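DotI (Legionella pneumophila, PDB 3WZ4) is an inner-membrane component of the Legionella type IVB secretion system, part of a complex essential for secretion, represented here by its periplasmic domain. Local coordinates at residues R87-Q93 and V113-R119; Q93-V98 and Q109-V113; F22-F26 and K65-A70. One frame throughout, in Å; residues are numbered along the deposited sequence. Where two conformers were deposited one is given.

Contact 1 of 3, residues R87-Q93 and V113-R119; sequences RYSWRVQ and VTMLITR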
# COMPACT_ATOMS: atom_id res chain seq x y z
N ARG A 87 -20.58 -3.41 3.91
CA ARG A 87 -19.75 -2.21 3.87
C ARG A 87 -19.39 -1.81 2.44
O ARG A 87 -18.92 -2.63 1.65
CB ARG A 87 -18.48 -2.42 4.70
CG ARG A 87 -18.76 -2.88 6.13
CD ARG A 87 -17.52 -2.85 7.00
NE ARG A 87 -16.42 -3.63 6.43
CZ ARG A 87 -15.40 -4.10 7.15
NH1 ARG A 87 -15.34 -3.87 8.45
NH2 ARG A 87 -14.44 -4.80 6.55
N TYR A 88 -19.62 -0.54 2.11
CA TYR A 88 -19.31 -0.05 0.78
C TYR A 88 -17.82 -0.16 0.53
O TYR A 88 -17.01 0.16 1.40
CB TYR A 88 -19.78 1.40 0.59
CG TYR A 88 -20.04 1.75 -0.86
CD1 TYR A 88 -19.02 2.21 -1.68
CD2 TYR A 88 -21.31 1.60 -1.41
CE1 TYR A 88 -19.26 2.52 -3.01
CE2 TYR A 88 -21.55 1.91 -2.73
CZ TYR A 88 -20.53 2.37 -3.52
OH TYR A 88 -20.77 2.67 -4.84
N SER A 89 -17.45 -0.61 -0.67
CA SER A 89 -16.05 -0.91 -0.96
C SER A 89 -15.61 -0.45 -2.35
O SER A 89 -16.44 -0.20 -3.22
CB SER A 89 -15.80 -2.41 -0.79
OG SER A 89 -16.16 -2.84 0.50
N TRP A 90 -14.30 -0.36 -2.53
CA TRP A 90 -13.70 0.03 -3.80
C TRP A 90 -12.52 -0.86 -4.10
O TRP A 90 -11.64 -1.04 -3.26
CB TRP A 90 -13.18 1.47 -3.73
CG TRP A 90 -14.21 2.53 -3.53
CD1 TRP A 90 -14.80 3.29 -4.50
CD2 TRP A 90 -14.75 2.97 -2.28
NE1 TRP A 90 -15.68 4.17 -3.93
CE2 TRP A 90 -15.67 4.00 -2.57
CE3 TRP A 90 -14.55 2.60 -0.95
CZ2 TRP A 90 -16.40 4.65 -1.58
CZ3 TRP A 90 -15.27 3.25 0.04
CH2 TRP A 90 -16.18 4.27 -0.28
N ARG A 91 -12.48 -1.42 -5.30
CA ARG A 91 -11.29 -2.14 -5.75
C ARG A 91 -10.46 -1.21 -6.62
O ARG A 91 -10.86 -0.88 -7.74
CB ARG A 91 -11.67 -3.43 -6.49
CG ARG A 91 -10.64 -4.54 -6.33
CD ARG A 91 -11.12 -5.86 -6.92
NE ARG A 91 -12.29 -6.40 -6.23
CZ ARG A 91 -12.22 -7.18 -5.15
NH1 ARG A 91 -11.05 -7.51 -4.64
NH2 ARG A 91 -13.34 -7.63 -4.60
N VAL A 92 -9.32 -0.78 -6.09
CA VAL A 92 -8.48 0.21 -6.76
C VAL A 92 -7.15 -0.36 -7.24
O VAL A 92 -6.47 -1.09 -6.51
CB VAL A 92 -8.19 1.40 -5.82
CG1 VAL A 92 -7.13 2.31 -6.43
CG2 VAL A 92 -9.48 2.17 -5.53
N GLN A 93 -6.78 -0.01 -8.46
CA GLN A 93 -5.55 -0.51 -9.06
C GLN A 93 -4.68 0.63 -9.56
O GLN A 93 -5.17 1.60 -10.13
CB GLN A 93 -5.88 -1.46 -10.21
CG GLN A 93 -4.67 -2.13 -10.83
CD GLN A 93 -5.05 -3.20 -11.83
OE1 GLN A 93 -5.33 -4.34 -11.46
NE2 GLN A 93 -5.07 -2.84 -13.10
N VAL A 113 -0.22 -2.40 -8.18
CA VAL A 113 -0.82 -2.59 -6.87
C VAL A 113 -2.34 -2.66 -6.99
O VAL A 113 -2.96 -1.82 -7.64
CB VAL A 113 -0.44 -1.44 -5.90
CG1 VAL A 113 -1.09 -1.65 -4.55
CG2 VAL A 113 1.08 -1.34 -5.77
N THR A 114 -2.93 -3.67 -6.37
CA THR A 114 -4.38 -3.79 -6.35
C THR A 114 -4.86 -3.83 -4.91
O THR A 114 -4.42 -4.66 -4.12
CB THR A 114 -4.86 -5.04 -7.11
OG1 THR A 114 -4.19 -5.11 -8.38
CG2 THR A 114 -6.36 -4.97 -7.35
N MSE A 115 -5.76 -2.92 -4.58
CA MSE A 115 -6.23 -2.77 -3.21
C MSE A 115 -7.75 -2.92 -3.11
O MSE A 115 -8.49 -2.41 -3.95
CB MSE A 115 -5.82 -1.41 -2.65
CG MSE A 115 -4.32 -1.20 -2.50
SE MSE A 115 -3.83 0.69 -2.27
CE MSE A 115 -3.95 1.26 -4.14
N LEU A 116 -8.20 -3.63 -2.09
CA LEU A 116 -9.60 -3.61 -1.72
C LEU A 116 -9.77 -2.63 -0.57
O LEU A 116 -9.18 -2.81 0.50
CB LEU A 116 -10.10 -5.01 -1.33
CG LEU A 116 -11.55 -5.08 -0.85
CD1 LEU A 116 -12.51 -4.65 -1.95
CD2 LEU A 116 -11.89 -6.49 -0.36
N ILE A 117 -10.54 -1.58 -0.79
CA ILE A 117 -10.74 -0.56 0.22
C ILE A 117 -12.18 -0.58 0.72
O ILE A 117 -13.12 -0.63 -0.08
CB ILE A 117 -10.39 0.84 -0.33
CG1 ILE A 117 -8.90 0.91 -0.66
CG2 ILE A 117 -10.79 1.93 0.66
CD1 ILE A 117 -8.47 2.24 -1.24
N THR A 118 -12.36 -0.56 2.03
CA THR A 118 -13.69 -0.62 2.62
C THR A 118 -13.93 0.48 3.65
O THR A 118 -13.02 0.91 4.35
CB THR A 118 -13.95 -1.98 3.28
OG1 THR A 118 -13.08 -2.14 4.41
CG2 THR A 118 -13.69 -3.11 2.30
N ARG A 119 -15.18 0.94 3.72
CA ARG A 119 -15.58 1.89 4.74
C ARG A 119 -15.53 1.23 6.11
O ARG A 119 -16.01 0.11 6.28
CB ARG A 119 -16.99 2.40 4.47
CG ARG A 119 -17.15 3.11 3.15
CD ARG A 119 -17.56 4.56 3.37
NE ARG A 119 -18.65 4.67 4.33
CZ ARG A 119 -19.19 5.83 4.71
NH1 ARG A 119 -18.73 6.97 4.21
NH2 ARG A 119 -20.18 5.84 5.59
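Thr114 opens the pairing of strand 113-119 with strand 87-93, the arms of the beta hairpin 87-101/106-119 at the end away from its turn. Its OG1 lies 3.4 Å from Gln93 OE1, a weak hydrogen bond at most, on the sheet face that also carries Arg91, Leu116, Ser89 and Thr118. Met115, a selenomethionine, turns to the other face; its CE reaches Val92 CG1 at 4.1 Å, and both side chains rest on Ala14 of helix 7-21. At Leu116, CD1 sits over one face of the Arg91 guanidinium, offset toward its rim. Ile117 O accepts from Trp90 N at 2.7 Å, while Ile117 CG2 touches indole atom CE3. Thr118 OG1, weakly bonded to Ser132 OG, folds in over the main chain (chi1 66°), which turns CG2 to within 3.1 Å of Ser89 OG; that hydroxyl lies 3.0 Å from Arg87 O. Arg119 closes the ladder through its N and Tyr88 O, a nearly straight bond of 3.1 Å. Its CG meets the indole edge at Trp90 CZ3 (3.6 Å). The chemistry is thus mostly apolar beside the helix, with Trp90 NE1 and Arg119 NH1 bonded to Asp7 and His3 near its start, and mixed on the reverse.

Contact 2 of 3, residues Q93-V98 and Q109-V113; sequences QMPILV and QNNVV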
# COMPACT_ATOMS: atom_id res chain seq x y z
N GLN A 93 -6.78 -0.01 -8.46
CA GLN A 93 -5.55 -0.51 -9.06
C GLN A 93 -4.68 0.63 -9.56
O GLN A 93 -5.17 1.60 -10.13
CB GLN A 93 -5.88 -1.46 -10.21
CG GLN A 93 -4.67 -2.13 -10.83
CD GLN A 93 -5.05 -3.20 -11.83
OE1 GLN A 93 -5.33 -4.34 -11.46
NE2 GLN A 93 -5.07 -2.84 -13.10
N MSE A 94 -3.37 0.51 -9.35
CA MSE A 94 -2.42 1.52 -9.79
C MSE A 94 -1.06 0.91 -10.06
O MSE A 94 -0.54 0.16 -9.24
CB MSE A 94 -2.29 2.63 -8.74
CG MSE A 94 -1.60 3.89 -9.26
SE MSE A 94 -1.40 5.29 -7.91
CE MSE A 94 -0.04 4.44 -6.80
N PRO A 95 -0.48 1.22 -11.23
CA PRO A 95 0.87 0.77 -11.57
C PRO A 95 1.92 1.72 -10.98
O PRO A 95 1.69 2.93 -10.92
CB PRO A 95 0.89 0.87 -13.09
CG PRO A 95 -0.02 2.01 -13.39
CD PRO A 95 -1.10 1.98 -12.33
N ILE A 96 3.05 1.18 -10.55
CA ILE A 96 4.09 1.99 -9.94
C ILE A 96 5.48 1.57 -10.41
O ILE A 96 5.68 0.46 -10.89
CB ILE A 96 4.05 1.90 -8.40
CG1 ILE A 96 4.34 0.47 -7.94
CG2 ILE A 96 2.72 2.39 -7.86
CD1 ILE A 96 4.31 0.30 -6.43
N LEU A 97 6.44 2.48 -10.26
CA LEU A 97 7.84 2.16 -10.51
C LEU A 97 8.60 2.20 -9.19
O LEU A 97 8.80 3.26 -8.61
CB LEU A 97 8.46 3.15 -11.49
CG LEU A 97 9.93 2.89 -11.83
CD1 LEU A 97 10.08 1.54 -12.52
CD2 LEU A 97 10.51 4.01 -12.69
N VAL A 98 9.02 1.03 -8.71
CA VAL A 98 9.73 0.94 -7.44
C VAL A 98 11.24 0.96 -7.66
O VAL A 98 11.75 0.34 -8.59
CB VAL A 98 9.34 -0.34 -6.67
CG1 VAL A 98 10.01 -0.38 -5.31
CG2 VAL A 98 7.83 -0.43 -6.51
N GLN A 109 11.65 -1.81 -10.46
CA GLN A 109 10.58 -2.75 -10.79
C GLN A 109 9.30 -2.02 -11.18
O GLN A 109 8.87 -1.10 -10.49
CB GLN A 109 10.28 -3.65 -9.60
CG GLN A 109 11.37 -4.62 -9.22
CD GLN A 109 10.97 -5.50 -8.05
OE1 GLN A 109 10.07 -5.16 -7.28
NE2 GLN A 109 11.64 -6.64 -7.91
N ASN A 110 8.70 -2.44 -12.29
CA ASN A 110 7.35 -1.99 -12.62
C ASN A 110 6.34 -2.93 -11.99
O ASN A 110 6.24 -4.10 -12.37
CB ASN A 110 7.14 -1.93 -14.13
CG ASN A 110 7.99 -0.88 -14.81
OD1 ASN A 110 7.76 0.32 -14.65
ND2 ASN A 110 8.98 -1.33 -15.57
N ASN A 111 5.60 -2.43 -11.01
CA ASN A 111 4.60 -3.24 -10.33
C ASN A 111 3.20 -2.68 -10.49
O ASN A 111 3.02 -1.50 -10.77
CB ASN A 111 4.93 -3.37 -8.83
CG ASN A 111 6.18 -4.20 -8.58
OD1 ASN A 111 6.41 -5.22 -9.23
ND2 ASN A 111 7.01 -3.75 -7.64
N VAL A 112 2.21 -3.54 -10.32
CA VAL A 112 0.82 -3.11 -10.25
C VAL A 112 0.27 -3.42 -8.87
O VAL A 112 0.32 -4.57 -8.42
CB VAL A 112 -0.05 -3.80 -11.31
CG1 VAL A 112 -1.43 -3.17 -11.35
CG2 VAL A 112 0.62 -3.71 -12.66
N VAL A 113 -0.22 -2.40 -8.18
CA VAL A 113 -0.82 -2.59 -6.87
C VAL A 113 -2.34 -2.66 -6.99
O VAL A 113 -2.96 -1.82 -7.64
CB VAL A 113 -0.44 -1.44 -5.90
CG1 VAL A 113 -1.09 -1.65 -4.55
CG2 VAL A 113 1.08 -1.34 -5.77
O HOH W 1 4.83 0.90 -13.68
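Ile96 and Val113 form the buried side of this hairpin segment, CD1 of the isoleucine meeting CG2 of the valine at 3.7 Å. The Ile96 torsion (chi1 63°) folds CG1 back over the backbone, and this branch also passes 4.0 Å from Asn111 CB. Phe22 adjoins Ile96 and Val98 on this face, and Met94 extends the same layer onto Ala18 and Ile19 of helix 7-21. Three hydrogen-bonded antiparallel pairs, Met94 with Val113, Ile96 with Asn111 and Val98 with Gln109, each close with two backbone bonds, of which Ile96 N to Asn111 O is the shortest at 2.7 Å. Pro95, which lacks an N-H, falls at a non-hydrogen-bonded position opposite Val112 and breaks no rung of this ladder.

The other face is more exposed and hydrated, though Gln93 still lays CG closely against Val112 CG1, at 3.4 Å. Leu97 CD1 approaches Asn110 OD1, likewise at 3.4 Å. A water donates to Asn110 OD1 (3.1 Å) and, weakly, to Ile96 O. Toward the turn polar groups reach the helix-side face too: Asn111 ND2 touches Val98 CG2 and gives a weak bond to Gln109 OE1. The two faces therefore differ in chemistry, hydrocarbon beside the helix and amides with water on the reverse, while Gln109, Asn110 and Asn111 make the turn end more polar and the backbone ladder stays regular throughout.

Contact 3 of 3, residues F22-F26 and K65-A70; sequences FTYNF and KLVVSA
Val68 and Tyr24 lie side by side, with Val68 CG2 over one face of the phenol ring, 3.9 Å from its centroid in a CH-pi contact. With chi1 at 68°, Tyr24 CG sits astride its own backbone N and carbonyl carbon, which brings the ring alongside the valine. Val68 CG1 lies against Phe22 O (3.4 Å), and Phe22 CB meets Ala70 CB at 3.7 Å. At the far end, Lys65 CB stands over the face of the Phe26 ring; the aliphatic chain does the touching, while Leu66 O lies at the ring edge.

Three backbone bonds, unequal in geometry, run beneath these side chains. Val68 N to Tyr24 O is short at 2.6 Å, the return bond from Tyr24 N to Val68 O is bent (138°), and Phe26 N reaches Leu66 O at 3.1 Å. A bridging water donates to Thr23 OG1 and accepts from Ala70 N; Thr23 OG1 also hydrogen-bonds Ile19 O, near the end of helix 7-21.

Farther out, Lys65 is the C-prime residue of the Schellman motif that ends helix 57-63, its positive phi carrying the chain into strand 67-84. Asn25 OD1 receives the backbone N-H groups of Val27 and Asn28, ordering the turn before helix 29-35. Val61 touches both Tyr24 and Val68, and Tyr29 and Glu32 also border the phenol. The join of this short edge strand to the sheet thus combines a few uneven backbone bonds with aliphatic-to-ring packing, and a water bridges the adjoining Thr23 and Ala70.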
# COMPACT_ATOMS: atom_id res chain seq x y z
N PHE A 22 5.95 1.50 -0.28
CA PHE A 22 7.23 1.31 -0.94
C PHE A 22 8.17 2.48 -0.68
O PHE A 22 9.00 2.82 -1.52
CB PHE A 22 7.04 1.09 -2.44
CG PHE A 22 6.42 -0.23 -2.77
CD1 PHE A 22 7.21 -1.36 -2.93
CD2 PHE A 22 5.05 -0.35 -2.91
CE1 PHE A 22 6.64 -2.59 -3.23
CE2 PHE A 22 4.47 -1.58 -3.22
CZ PHE A 22 5.27 -2.69 -3.37
N THR A 23 8.04 3.10 0.49
CA THR A 23 8.89 4.22 0.86
C THR A 23 9.50 3.97 2.24
O THR A 23 8.95 4.37 3.26
CB THR A 23 8.09 5.55 0.87
OG1 THR A 23 7.46 5.74 -0.40
CG2 THR A 23 9.02 6.73 1.15
N TYR A 24 10.65 3.30 2.25
CA TYR A 24 11.34 2.96 3.49
C TYR A 24 12.80 2.60 3.21
O TYR A 24 13.23 2.60 2.05
CB TYR A 24 10.64 1.80 4.20
CG TYR A 24 10.74 0.48 3.47
CD1 TYR A 24 9.85 0.16 2.45
CD2 TYR A 24 11.73 -0.44 3.79
CE1 TYR A 24 9.95 -1.05 1.78
CE2 TYR A 24 11.83 -1.65 3.12
CZ TYR A 24 10.94 -1.95 2.12
OH TYR A 24 11.04 -3.15 1.46
N ASN A 25 13.55 2.29 4.26
CA ASN A 25 14.96 1.94 4.09
C ASN A 25 15.50 1.08 5.23
O ASN A 25 14.80 0.82 6.21
CB ASN A 25 15.82 3.20 3.93
CG ASN A 25 15.71 4.15 5.10
OD1 ASN A 25 16.18 3.85 6.20
ND2 ASN A 25 15.08 5.30 4.88
N PHE A 26 16.76 0.66 5.11
CA PHE A 26 17.37 -0.26 6.07
C PHE A 26 17.43 0.30 7.49
O PHE A 26 17.57 -0.44 8.45
CB PHE A 26 18.77 -0.71 5.60
CG PHE A 26 19.80 0.39 5.55
CD1 PHE A 26 19.83 1.29 4.50
CD2 PHE A 26 20.75 0.50 6.56
CE1 PHE A 26 20.78 2.30 4.46
CE2 PHE A 26 21.70 1.51 6.51
CZ PHE A 26 21.72 2.41 5.46
N LYS A 65 21.42 -2.85 2.62
CA LYS A 65 21.27 -1.50 3.14
C LYS A 65 20.80 -0.52 2.06
O LYS A 65 21.51 0.40 1.67
CB LYS A 65 22.58 -1.02 3.77
CG LYS A 65 23.07 -1.93 4.88
CD LYS A 65 24.20 -1.31 5.67
CE LYS A 65 24.52 -2.15 6.90
NZ LYS A 65 25.53 -1.50 7.78
N LEU A 66 19.57 -0.74 1.59
CA LEU A 66 19.01 0.05 0.50
C LEU A 66 18.00 1.08 0.98
O LEU A 66 17.53 1.04 2.11
CB LEU A 66 18.33 -0.88 -0.51
CG LEU A 66 19.13 -2.08 -0.99
CD1 LEU A 66 18.22 -3.05 -1.72
CD2 LEU A 66 20.30 -1.66 -1.86
N VAL A 67 17.67 2.00 0.08
CA VAL A 67 16.58 2.93 0.30
C VAL A 67 15.52 2.65 -0.75
O VAL A 67 15.81 2.64 -1.95
CB VAL A 67 17.05 4.39 0.16
CG1 VAL A 67 15.85 5.34 0.20
CG2 VAL A 67 18.04 4.74 1.26
N VAL A 68 14.30 2.39 -0.30
CA VAL A 68 13.21 2.09 -1.22
C VAL A 68 12.32 3.30 -1.46
O VAL A 68 11.93 3.99 -0.52
CB VAL A 68 12.35 0.92 -0.71
CG1 VAL A 68 11.39 0.47 -1.80
CG2 VAL A 68 13.24 -0.23 -0.27
N SER A 69 12.01 3.56 -2.73
CA SER A 69 11.11 4.64 -3.11
C SER A 69 10.23 4.18 -4.25
O SER A 69 10.45 3.12 -4.83
CB SER A 69 11.90 5.89 -3.51
OG SER A 69 12.67 5.65 -4.68
N ALA A 70 9.22 4.98 -4.58
CA ALA A 70 8.31 4.64 -5.66
C ALA A 70 7.54 5.86 -6.18
O ALA A 70 7.34 6.83 -5.46
CB ALA A 70 7.34 3.55 -5.22
O HOH W 2 8.74 6.94 -2.39

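Contacts 1 and 2 are successive lengths of one hairpin, strands 87-101 and 106-119, sharing Gln93 and Val113, with contact 2 nested inside the loop closed by contact 1. Contact 3 joins the sheet's short outermost strand 24-25 to strand 67-84, the neighbour of 87-101. Phe22 links the regions: its ring packs against Ile96 and Val98 of contact 2 and more distantly Val113. Half the residues of contact 1 are buried; contacts 2 and 3 each include exposed ones and a bridging water. Regular backbone ladders dominate the two hairpin contacts, inside the sheet, whereas the edge contact has fewer, less regular backbone bonds and includes aliphatic groups over aromatic rings. Together they follow the curved antiparallel sheet, consistent with the protein's NTF2-clan assignment.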